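Local coordinates for nitrite oxidoreductase subunit A (Kuenenia stuttgartiensis, PDB 7B04), which is a NarG-like subunit of the molybdopterin oxidoreductase family that carries a molybdenum atom, two MD1 molecules and an iron/sulfur cluster, at residues Trp140-Leu151 / Tyr180-Lys191. Numbering follows the deposited sequence. Where two conformers were deposited one is given.
Sequences WKRWADDGFPEL and YASKGIIHITKK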
ATOM      1  N   TRP B 140     -32.889  17.748   0.418  1.00 38.20           N
ATOM      2  CA  TRP B 140     -32.508  18.904  -0.381  1.00 30.78           C
ATOM      3  C   TRP B 140     -33.410  19.064  -1.590  1.00 34.01           C
ATOM      4  O   TRP B 140     -33.793  20.187  -1.933  1.00 33.07           O
ATOM      5  CB  TRP B 140     -31.053  18.796  -0.843  1.00 27.49           C
ATOM      6  CG  TRP B 140     -30.502  20.099  -1.346  1.00 32.81           C
ATOM      7  CD1 TRP B 140     -29.779  21.013  -0.637  1.00 35.19           C
ATOM      8  CD2 TRP B 140     -30.653  20.643  -2.665  1.00 36.68           C
ATOM      9  NE1 TRP B 140     -29.459  22.086  -1.434  1.00 33.88           N
ATOM     10  CE2 TRP B 140     -29.985  21.885  -2.683  1.00 36.60           C
ATOM     11  CE3 TRP B 140     -31.281  20.200  -3.833  1.00 38.22           C
ATOM     12  CZ2 TRP B 140     -29.929  22.686  -3.822  1.00 33.58           C
ATOM     13  CZ3 TRP B 140     -31.228  20.998  -4.961  1.00 38.09           C
ATOM     14  CH2 TRP B 140     -30.555  22.226  -4.949  1.00 35.29           C
ATOM     15  N   LYS B 141     -33.753  17.951  -2.240  1.00 33.89           N
ATOM     16  CA  LYS B 141     -34.767  17.986  -3.285  1.00 34.40           C
ATOM     17  C   LYS B 141     -36.095  18.466  -2.714  1.00 35.00           C
ATOM     18  O   LYS B 141     -36.841  19.195  -3.379  1.00 30.84           O
ATOM     19  CB  LYS B 141     -34.902  16.600  -3.911  1.00 32.63           C
ATOM     20  CG  LYS B 141     -35.936  16.482  -5.010  1.00 31.56           C
ATOM     21  CD  LYS B 141     -35.942  15.067  -5.566  1.00 30.19           C
ATOM     22  CE  LYS B 141     -36.765  14.968  -6.836  1.00 35.48           C
ATOM     23  NZ  LYS B 141     -38.197  15.293  -6.595  1.00 31.20           N
ATOM     24  N   ARG B 142     -36.407  18.059  -1.480  0.51 37.62           N
ATOM     25  CA  ARG B 142     -37.591  18.566  -0.793  0.51 38.42           C
ATOM     26  C   ARG B 142     -37.514  20.078  -0.620  0.51 41.15           C
ATOM     27  O   ARG B 142     -38.486  20.798  -0.876  0.51 39.39           O
ATOM     28  CB  ARG B 142     -37.738  17.877   0.566  0.51 37.65           C
ATOM     29  CG  ARG B 142     -39.172  17.657   1.019  0.51 37.77           C
ATOM     30  CD  ARG B 142     -39.232  17.098   2.439  0.51 40.65           C
ATOM     31  NE  ARG B 142     -37.911  16.782   2.979  0.51 37.21           N
ATOM     32  CZ  ARG B 142     -37.652  15.730   3.752  0.51 36.23           C
ATOM     33  NH1 ARG B 142     -38.624  14.888   4.074  0.51 37.52           N
ATOM     34  NH2 ARG B 142     -36.423  15.519   4.202  0.51 33.65           N
ATOM     35  N   TRP B 143     -36.355  20.574  -0.181  1.00 38.73           N
ATOM     36  CA  TRP B 143     -36.168  22.009  -0.005  1.00 35.99           C
ATOM     37  C   TRP B 143     -36.260  22.745  -1.337  1.00 38.64           C
ATOM     38  O   TRP B 143     -36.824  23.843  -1.412  1.00 41.58           O
ATOM     39  CB  TRP B 143     -34.822  22.260   0.676  1.00 37.14           C
ATOM     40  CG  TRP B 143     -34.467  23.694   0.875  1.00 33.59           C
ATOM     41  CD1 TRP B 143     -35.166  24.621   1.586  1.00 36.62           C
ATOM     42  CD2 TRP B 143     -33.304  24.363   0.377  1.00 35.50           C
ATOM     43  NE1 TRP B 143     -34.519  25.832   1.551  1.00 43.51           N
ATOM     44  CE2 TRP B 143     -33.371  25.699   0.815  1.00 35.81           C
ATOM     45  CE3 TRP B 143     -32.214  23.963  -0.403  1.00 37.22           C
ATOM     46  CZ2 TRP B 143     -32.393  26.638   0.499  1.00 32.67           C
ATOM     47  CZ3 TRP B 143     -31.244  24.896  -0.714  1.00 36.38           C
ATOM     48  CH2 TRP B 143     -31.338  26.218  -0.264  1.00 37.22           C
ATOM     49  N   ALA B 144     -35.716  22.151  -2.402  1.00 40.83           N
ATOM     50  CA  ALA B 144     -35.809  22.758  -3.726  1.00 35.28           C
ATOM     51  C   ALA B 144     -37.236  22.742  -4.261  1.00 38.69           C
ATOM     52  O   ALA B 144     -37.618  23.638  -5.023  1.00 42.42           O
ATOM     53  CB  ALA B 144     -34.871  22.044  -4.698  1.00 30.83           C
ATOM     54  N   ASP B 145     -38.037  21.747  -3.874  1.00 38.79           N
ATOM     55  CA  ASP B 145     -39.397  21.644  -4.389  1.00 35.83           C
ATOM     56  C   ASP B 145     -40.370  22.542  -3.641  1.00 42.57           C
ATOM     57  O   ASP B 145     -41.446  22.846  -4.169  1.00 34.79           O
ATOM     58  CB  ASP B 145     -39.888  20.196  -4.314  1.00 35.45           C
ATOM     59  CG  ASP B 145     -39.206  19.295  -5.324  1.00 37.69           C
ATOM     60  OD1 ASP B 145     -38.802  19.796  -6.393  1.00 39.76           O
ATOM     61  OD2 ASP B 145     -39.081  18.083  -5.048  1.00 39.13           O
ATOM     62  N   ASP B 146     -40.020  22.974  -2.433  1.00 41.79           N
ATOM     63  CA  ASP B 146     -40.862  23.872  -1.659  1.00 47.42           C
ATOM     64  C   ASP B 146     -40.571  25.339  -1.945  1.00 49.61           C
ATOM     65  O   ASP B 146     -41.152  26.211  -1.290  1.00 63.16           O
ATOM     66  CB  ASP B 146     -40.693  23.591  -0.161  1.00 45.85           C
ATOM     67  CG  ASP B 146     -41.252  22.239   0.244  1.00 40.81           C
ATOM     68  OD1 ASP B 146     -42.192  21.759  -0.423  1.00 41.51           O
ATOM     69  OD2 ASP B 146     -40.753  21.658   1.230  1.00 43.64           O
ATOM     70  N   GLY B 147     -39.693  25.630  -2.897  1.00 43.78           N
ATOM     71  CA  GLY B 147     -39.404  26.992  -3.288  1.00 49.83           C
ATOM     72  C   GLY B 147     -38.191  27.619  -2.641  1.00 37.77           C
ATOM     73  O   GLY B 147     -38.086  28.852  -2.643  1.00 42.88           O
ATOM     74  N   PHE B 148     -37.275  26.820  -2.101  1.00 38.01           N
ATOM     75  CA  PHE B 148     -36.080  27.314  -1.427  1.00 36.18           C
ATOM     76  C   PHE B 148     -36.423  28.313  -0.309  1.00 41.30           C
ATOM     77  O   PHE B 148     -35.978  29.446  -0.333  1.00 43.59           O
ATOM     78  CB  PHE B 148     -35.118  27.950  -2.420  1.00 36.29           C
ATOM     79  CG  PHE B 148     -34.535  26.987  -3.415  1.00 38.49           C
ATOM     80  CD1 PHE B 148     -33.481  26.159  -3.064  1.00 37.61           C
ATOM     81  CD2 PHE B 148     -35.027  26.925  -4.708  1.00 39.98           C
ATOM     82  CE1 PHE B 148     -32.938  25.279  -3.983  1.00 41.81           C
ATOM     83  CE2 PHE B 148     -34.489  26.047  -5.630  1.00 38.39           C
ATOM     84  CZ  PHE B 148     -33.443  25.224  -5.267  1.00 40.40           C
ATOM     85  N   PRO B 149     -37.223  27.893   0.681  1.00 43.41           N
ATOM     86  CA  PRO B 149     -37.573  28.817   1.765  1.00 42.29           C
ATOM     87  C   PRO B 149     -36.359  29.162   2.613  1.00 41.69           C
ATOM     88  O   PRO B 149     -35.322  28.496   2.566  1.00 43.02           O
ATOM     89  CB  PRO B 149     -38.614  28.038   2.576  1.00 39.85           C
ATOM     90  CG  PRO B 149     -38.287  26.616   2.318  1.00 38.14           C
ATOM     91  CD  PRO B 149     -37.803  26.556   0.899  1.00 42.68           C
ATOM     92  N   GLU B 150     -36.500  30.234   3.392  1.00 42.27           N
ATOM     93  CA  GLU B 150     -35.401  30.689   4.232  1.00 43.52           C
ATOM     94  C   GLU B 150     -35.014  29.602   5.223  1.00 40.35           C
ATOM     95  O   GLU B 150     -35.873  28.994   5.869  1.00 40.55           O
ATOM     96  CB  GLU B 150     -35.792  31.969   4.970  1.00 47.27           C
ATOM     97  CG  GLU B 150     -34.649  32.610   5.744  1.00 50.01           C
ATOM     98  CD  GLU B 150     -33.569  33.167   4.835  1.00 62.65           C
ATOM     99  OE1 GLU B 150     -33.887  33.530   3.682  1.00 55.38           O
ATOM    100  OE2 GLU B 150     -32.401  33.240   5.273  1.00 65.89           O
ATOM    101  N   LEU B 151     -33.711  29.350   5.331  1.00 44.38           N
ATOM    102  CA  LEU B 151     -33.203  28.251   6.149  1.00 40.71           C
ATOM    103  C   LEU B 151     -33.053  28.692   7.604  1.00 41.69           C
ATOM    104  O   LEU B 151     -31.957  28.843   8.144  1.00 38.61           O
ATOM    105  CB  LEU B 151     -31.895  27.727   5.576  1.00 45.21           C
ATOM    106  CG  LEU B 151     -32.124  26.930   4.295  1.00 41.73           C
ATOM    107  CD1 LEU B 151     -30.795  26.596   3.654  1.00 42.03           C
ATOM    108  CD2 LEU B 151     -32.944  25.670   4.590  1.00 33.07           C
ATOM    109  N   TYR B 180     -31.781  20.618 -10.667  1.00 31.89           N
ATOM    110  CA  TYR B 180     -31.852  20.999  -9.259  1.00 32.34           C
ATOM    111  C   TYR B 180     -30.580  21.712  -8.807  1.00 31.93           C
ATOM    112  O   TYR B 180     -30.641  22.726  -8.102  1.00 34.07           O
ATOM    113  CB  TYR B 180     -32.102  19.766  -8.391  1.00 29.30           C
ATOM    114  CG  TYR B 180     -33.541  19.318  -8.348  1.00 29.30           C
ATOM    115  CD1 TYR B 180     -34.473  19.997  -7.578  1.00 32.54           C
ATOM    116  CD2 TYR B 180     -33.968  18.219  -9.078  1.00 30.81           C
ATOM    117  CE1 TYR B 180     -35.793  19.593  -7.533  1.00 28.04           C
ATOM    118  CE2 TYR B 180     -35.286  17.807  -9.041  1.00 32.29           C
ATOM    119  CZ  TYR B 180     -36.193  18.497  -8.267  1.00 29.90           C
ATOM    120  OH  TYR B 180     -37.507  18.089  -8.226  1.00 39.24           O
ATOM    121  N   ALA B 181     -29.416  21.194  -9.205  1.00 29.04           N
ATOM    122  CA  ALA B 181     -28.150  21.812  -8.821  1.00 32.25           C
ATOM    123  C   ALA B 181     -28.018  23.221  -9.389  1.00 36.76           C
ATOM    124  O   ALA B 181     -27.623  24.153  -8.679  1.00 37.26           O
ATOM    125  CB  ALA B 181     -26.983  20.938  -9.277  1.00 32.37           C
ATOM    126  N   SER B 182     -28.350  23.396 -10.669  1.00 32.22           N
ATOM    127  CA  SER B 182     -28.235  24.715 -11.286  1.00 33.75           C
ATOM    128  C   SER B 182     -29.205  25.708 -10.657  1.00 37.72           C
ATOM    129  O   SER B 182     -28.829  26.850 -10.364  1.00 37.73           O
ATOM    130  CB  SER B 182     -28.464  24.610 -12.793  1.00 30.98           C
ATOM    131  OG  SER B 182     -27.440  23.850 -13.409  1.00 28.37           O
ATOM    132  N   LYS B 183     -30.457  25.292 -10.447  1.00 33.95           N
ATOM    133  CA  LYS B 183     -31.428  26.163  -9.791  1.00 28.94           C
ATOM    134  C   LYS B 183     -30.951  26.567  -8.402  1.00 30.56           C
ATOM    135  O   LYS B 183     -31.075  27.732  -8.008  1.00 35.59           O
ATOM    136  CB  LYS B 183     -32.788  25.470  -9.711  1.00 28.00           C
ATOM    137  CG  LYS B 183     -33.519  25.378 -11.040  1.00 27.04           C
ATOM    138  CD  LYS B 183     -34.883  24.729 -10.877  1.00 25.06           C
ATOM    139  CE  LYS B 183     -35.624  24.661 -12.202  1.00 28.56           C
ATOM    140  NZ  LYS B 183     -36.956  24.008 -12.060  1.00 26.32           N
ATOM    141  N   GLY B 184     -30.401  25.614  -7.646  1.00 30.57           N
ATOM    142  CA  GLY B 184     -29.890  25.936  -6.325  1.00 40.49           C
ATOM    143  C   GLY B 184     -28.717  26.897  -6.371  1.00 38.96           C
ATOM    144  O   GLY B 184     -28.596  27.785  -5.523  1.00 37.40           O
ATOM    145  N   ILE B 185     -27.828  26.723  -7.353  1.00 33.55           N
ATOM    146  CA  ILE B 185     -26.692  27.630  -7.498  1.00 33.74           C
ATOM    147  C   ILE B 185     -27.179  29.051  -7.751  1.00 32.77           C
ATOM    148  O   ILE B 185     -26.693  30.011  -7.144  1.00 32.97           O
ATOM    149  CB  ILE B 185     -25.757  27.148  -8.623  1.00 26.25           C
ATOM    150  CG1 ILE B 185     -25.028  25.872  -8.204  1.00 30.30           C
ATOM    151  CG2 ILE B 185     -24.757  28.234  -8.988  1.00 23.08           C
ATOM    152  CD1 ILE B 185     -24.288  25.196  -9.336  1.00 28.66           C
ATOM    153  N   ILE B 186     -28.159  29.202  -8.644  1.00 28.18           N
ATOM    154  CA  ILE B 186     -28.674  30.531  -8.956  1.00 28.67           C
ATOM    155  C   ILE B 186     -29.359  31.140  -7.740  1.00 30.48           C
ATOM    156  O   ILE B 186     -29.170  32.323  -7.433  1.00 32.00           O
ATOM    157  CB  ILE B 186     -29.616  30.466 -10.173  1.00 23.84           C
ATOM    158  CG1 ILE B 186     -28.834  30.053 -11.420  1.00 23.79           C
ATOM    159  CG2 ILE B 186     -30.300  31.806 -10.396  1.00 25.00           C
ATOM    160  CD1 ILE B 186     -29.707  29.733 -12.613  1.00 23.61           C
ATOM    161  N   HIS B 187     -30.162  30.349  -7.027  1.00 28.77           N
ATOM    162  CA  HIS B 187     -30.875  30.874  -5.865  1.00 35.12           C
ATOM    163  C   HIS B 187     -29.910  31.331  -4.777  1.00 33.56           C
ATOM    164  O   HIS B 187     -29.994  32.468  -4.295  1.00 36.35           O
ATOM    165  CB  HIS B 187     -31.832  29.818  -5.315  1.00 33.52           C
ATOM    166  CG  HIS B 187     -32.564  30.252  -4.084  1.00 31.11           C
ATOM    167  ND1 HIS B 187     -32.047  30.096  -2.815  1.00 31.34           N
ATOM    168  CD2 HIS B 187     -33.775  30.838  -3.926  1.00 36.53           C
ATOM    169  CE1 HIS B 187     -32.906  30.568  -1.930  1.00 37.21           C
ATOM    170  NE2 HIS B 187     -33.963  31.024  -2.578  1.00 45.18           N
ATOM    171  N   ILE B 188     -28.976  30.461  -4.383  1.00 36.54           N
ATOM    172  CA  ILE B 188     -28.109  30.773  -3.250  1.00 33.33           C
ATOM    173  C   ILE B 188     -27.141  31.900  -3.595  1.00 33.09           C
ATOM    174  O   ILE B 188     -26.886  32.786  -2.770  1.00 38.92           O
ATOM    175  CB  ILE B 188     -27.374  29.506  -2.780  1.00 37.60           C
ATOM    176  CG1 ILE B 188     -28.387  28.439  -2.364  1.00 37.51           C
ATOM    177  CG2 ILE B 188     -26.453  29.832  -1.620  1.00 40.88           C
ATOM    178  CD1 ILE B 188     -27.791  27.063  -2.176  1.00 37.28           C
ATOM    179  N   THR B 189     -26.584  31.892  -4.810  1.00 39.22           N
ATOM    180  CA  THR B 189     -25.691  32.980  -5.196  1.00 29.36           C
ATOM    181  C   THR B 189     -26.440  34.301  -5.261  1.00 37.73           C
ATOM    182  O   THR B 189     -25.867  35.352  -4.967  1.00 40.46           O
ATOM    183  CB  THR B 189     -25.009  32.682  -6.531  1.00 24.23           C
ATOM    184  OG1 THR B 189     -25.995  32.360  -7.520  1.00 36.33           O
ATOM    185  CG2 THR B 189     -24.032  31.525  -6.381  1.00 24.20           C
ATOM    186  N   LYS B 190     -27.716  34.269  -5.644  1.00 35.68           N
ATOM    187  CA  LYS B 190     -28.543  35.466  -5.592  1.00 31.52           C
ATOM    188  C   LYS B 190     -29.036  35.736  -4.180  1.00 35.53           C
ATOM    189  O   LYS B 190     -29.319  36.889  -3.839  1.00 40.21           O
ATOM    190  CB  LYS B 190     -29.724  35.322  -6.560  1.00 29.12           C
ATOM    191  CG  LYS B 190     -30.751  36.445  -6.521  1.00 33.26           C
ATOM    192  CD  LYS B 190     -30.214  37.729  -7.135  1.00 43.50           C
ATOM    193  CE  LYS B 190     -31.302  38.790  -7.218  1.00 42.45           C
ATOM    194  NZ  LYS B 190     -30.801  40.077  -7.775  1.00 40.25           N
ATOM    195  N   LYS B 191     -29.125  34.697  -3.344  1.00 37.69           N
ATOM    196  CA  LYS B 191     -29.569  34.881  -1.963  1.00 34.17           C
ATOM    197  C   LYS B 191     -28.598  35.749  -1.170  1.00 36.94           C
ATOM    198  O   LYS B 191     -29.017  36.612  -0.387  1.00 36.94           O
ATOM    199  CB  LYS B 191     -29.721  33.515  -1.284  1.00 37.47           C
ATOM    200  CG  LYS B 191     -30.656  33.486  -0.075  1.00 38.28           C
ATOM    201  CD  LYS B 191     -30.151  32.447   0.935  1.00 32.50           C
ATOM    202  CE  LYS B 191     -31.259  31.516   1.403  1.00 38.80           C
ATOM    203  NZ  LYS B 191     -30.976  30.924   2.746  1.00 34.91           N
TER
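Tyr-180 reaches from helix 174-191 into a hole on helix 138-145 formed by Trp-140, Lys-141, Ala-144 and Asp-145. Tyr-180 CB lies 3.7 Å from Trp-140 CZ3, at the root of the knob. Further out, Tyr-180 CD1 rests 3.6 Å from Ala-144 CB, which sits at the ring edge, while Lys-141 lays its CG over one face in a CH-pi contact. At the tip, Tyr-180 OH donates to the syn lone pair of Asp-145 OD1 at 2.8 Å and accepts a weak bond from Lys-141 NZ. The bend at the end of the lysine chain (chi4 -63°) accompanies this bond and the salt bridge from the same NZ to Asp-145 OD2, tying phenol, ammonium and carboxylate together.

Past the helix end, where Gly-147 with its positive phi forms a Schellman motif, Phe-148 stacks offset on His-187, centroids 4.7 Å apart and planes at 21°. Phe-148 CB sits over the centre of the imidazole, and Phe-148 CZ lies 3.8 Å from Gly-184 CA. Trp-140 CH2 packs beside that same glycine, while its NE1 is bonded to the backbone of Glu-675. The Glu-675 carboxylate pairs with Lys-191, whose bridge to Glu-150 is long. The contact is a single knob-into-hole between segments 140-145 and 180-191, which cross at 62°, extended by an aromatic stack, beside strand 676-681 of the seven-stranded mixed sheet.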